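PDB 4AXH: (R)-specific secondary-alkylsulfatase from Pseudomonas sp., which hydrolyses (R)-secondary-alkyl sulfates with inversion of configuration, releasing (S)-secondary alcohols and sulfate with the help of two zinc ions. Local coordinates for residues M135-G140 / L144-T149. Sequence-based numbering, arbitrary orientation.
Sequences MTIIEG and LVLIDT
Thr136 and Ile138 pair with Ile147 and Val145 in an antiparallel hairpin, each couple closed by two backbone hydrogen bonds, with the strand axes 4.8 Å apart at closest approach. Thr136 N to Ile147 O and Ile147 N to Thr136 O are both 3.0 Å, and the Ile138 N to Val145 O bond measures 2.8 Å. The non-hydrogen-bonded pair Ile137 and Leu146 sits in the middle.

On its face, Ile137 lies alongside Leu146 and puts CG2 4.1 Å from Leu146 CD1; the same methyl reaches Leu144 CD2 at 4.0 Å. The trans chi1 of Met135 (-176°) sends its chain outward from this face, setting CG near Asp148 O and the sulfur against Leu146 CD2. Helix 153-164 packs on this face, with Ala159 against Met135 and Tyr163 against Ile137 and Leu144.

The other face carries Thr136, Ile138, Val145 and Ile147. Here Val145 turns CG1 against Ile138 CB, 3.5 Å away, while Ile138 CD1 stands off the sheet and leans over toward the partner strand, touching Val145 CG2 and Ile147 CG2. Thr136 and Ile147 point the same way, Thr136 CB lying 3.7 Å from Ile147 CG2, and the threonine hydroxyl turns to Gln354.

Just past the second strand, Asp148 OD2 accepts from Gln354 NE2 and also hydrogen-bonds His184 ND1 and Ser178 OG. His184 is a zinc ligand, so Asp148 lies in the second shell and probably orients the imidazole. The hairpin supplies two neighbouring strands of a sheet in the alpha-beta/beta-alpha sandwich of the metallo-beta-lactamase fold, and its outgoing loop brings Asp148 to the edge of the dinuclear zinc site.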
loop_
_atom_site.group_PDB
_atom_site.type_symbol
_atom_site.label_atom_id
_atom_site.label_comp_id
_atom_site.label_asym_id
_atom_site.label_seq_id
_atom_site.Cartn_x
_atom_site.Cartn_y
_atom_site.Cartn_z
ATOM N N MET A 135 26.027 -10.936 12.978
ATOM C CA MET A 135 26.943 -11.467 11.969
ATOM C C MET A 135 27.113 -12.964 12.289
ATOM O O MET A 135 27.506 -13.329 13.400
ATOM C CB MET A 135 28.306 -10.727 12.049
ATOM C CG MET A 135 29.328 -11.128 10.967
ATOM S SD MET A 135 31.032 -10.591 11.347
ATOM C CE MET A 135 30.908 -8.793 11.020
ATOM N N THR A 136 26.801 -13.813 11.338
ATOM C CA THR A 136 27.000 -15.252 11.491
ATOM C C THR A 136 28.379 -15.603 10.877
ATOM O O THR A 136 28.646 -15.249 9.724
ATOM C CB THR A 136 25.875 -16.008 10.806
ATOM O OG1 THR A 136 24.606 -15.564 11.326
ATOM C CG2 THR A 136 26.046 -17.518 10.916
ATOM N N ILE A 137 29.256 -16.241 11.663
ATOM C CA ILE A 137 30.579 -16.644 11.195
ATOM C C ILE A 137 30.690 -18.157 11.084
ATOM O O ILE A 137 30.744 -18.833 12.102
ATOM C CB ILE A 137 31.749 -16.042 12.011
ATOM C CG1 ILE A 137 31.646 -14.522 12.087
ATOM C CG2 ILE A 137 33.081 -16.471 11.383
ATOM C CD1 ILE A 137 32.144 -13.919 13.358
ATOM N N ILE A 138 30.731 -18.673 9.854
ATOM C CA ILE A 138 30.894 -20.102 9.557
ATOM C C ILE A 138 32.378 -20.312 9.287
ATOM O O ILE A 138 32.970 -19.594 8.471
ATOM C CB ILE A 138 30.050 -20.592 8.342
ATOM C CG1 ILE A 138 28.639 -20.007 8.311
ATOM C CG2 ILE A 138 30.010 -22.103 8.256
ATOM C CD1 ILE A 138 28.004 -19.995 6.879
ATOM N N GLU A 139 32.983 -21.301 9.956
ATOM C CA GLU A 139 34.396 -21.617 9.745
ATOM C C GLU A 139 34.747 -22.152 8.345
ATOM O O GLU A 139 34.912 -21.343 7.420
ATOM C CB GLU A 139 35.028 -22.330 10.932
ATOM C CG GLU A 139 35.381 -21.270 11.966
ATOM C CD GLU A 139 35.687 -21.636 13.396
ATOM O OE1 GLU A 139 35.905 -22.832 13.698
ATOM O OE2 GLU A 139 35.820 -20.691 14.202
ATOM N N GLY A 140 34.783 -23.453 8.149
ATOM C CA GLY A 140 35.105 -23.941 6.811
ATOM C C GLY A 140 36.574 -24.239 6.604
ATOM O O GLY A 140 37.416 -23.880 7.444
ATOM N N LEU A 144 36.842 -18.041 6.086
ATOM C CA LEU A 144 35.563 -17.811 6.760
ATOM C C LEU A 144 34.452 -17.481 5.799
ATOM O O LEU A 144 34.643 -16.732 4.832
ATOM C CB LEU A 144 35.656 -16.654 7.781
ATOM C CG LEU A 144 36.707 -16.713 8.897
ATOM C CD1 LEU A 144 36.699 -15.437 9.675
ATOM C CD2 LEU A 144 36.471 -17.854 9.854
ATOM N N VAL A 145 33.263 -18.013 6.087
ATOM C CA VAL A 145 32.059 -17.686 5.332
ATOM C C VAL A 145 31.147 -16.948 6.259
ATOM O O VAL A 145 30.856 -17.403 7.364
ATOM C CB VAL A 145 31.423 -18.795 4.459
ATOM C CG1 VAL A 145 31.464 -20.136 5.151
ATOM C CG2 VAL A 145 30.013 -18.437 3.993
ATOM N N LEU A 146 30.838 -15.723 5.862
ATOM C CA LEU A 146 30.060 -14.795 6.651
ATOM C C LEU A 146 28.665 -14.618 6.110
ATOM O O LEU A 146 28.448 -14.522 4.901
ATOM C CB LEU A 146 30.781 -13.454 6.630
ATOM C CG LEU A 146 31.602 -13.047 7.802
ATOM C CD1 LEU A 146 32.670 -14.047 8.126
ATOM C CD2 LEU A 146 32.216 -11.706 7.539
ATOM N N ILE A 147 27.705 -14.567 7.010
ATOM C CA ILE A 147 26.341 -14.221 6.626
ATOM C C ILE A 147 26.058 -12.910 7.314
ATOM O O ILE A 147 26.084 -12.838 8.539
ATOM C CB ILE A 147 25.206 -15.313 6.581
ATOM C CG1 ILE A 147 23.860 -14.788 7.057
ATOM C CG2 ILE A 147 25.562 -16.687 7.185
ATOM C CD1 ILE A 147 23.127 -14.079 6.013
ATOM N N ASP A 148 26.015 -11.850 6.484
ATOM C CA ASP A 148 25.848 -10.435 6.774
ATOM C C ASP A 148 27.091 -9.733 7.289
ATOM O O ASP A 148 28.038 -10.374 7.782
ATOM C CB ASP A 148 24.547 -10.108 7.519
ATOM C CG ASP A 148 23.328 -10.446 6.696
ATOM O OD1 ASP A 148 23.468 -10.589 5.467
ATOM O OD2 ASP A 148 22.242 -10.603 7.282
ATOM N N THR A 149 27.111 -8.393 7.125
ATOM C CA THR A 149 28.273 -7.572 7.458
ATOM C C THR A 149 27.945 -6.391 8.396
ATOM O O THR A 149 28.674 -5.389 8.411
ATOM C CB THR A 149 28.875 -7.079 6.142
ATOM O OG1 THR A 149 27.918 -6.230 5.528
ATOM C CG2 THR A 149 29.248 -8.214 5.185
#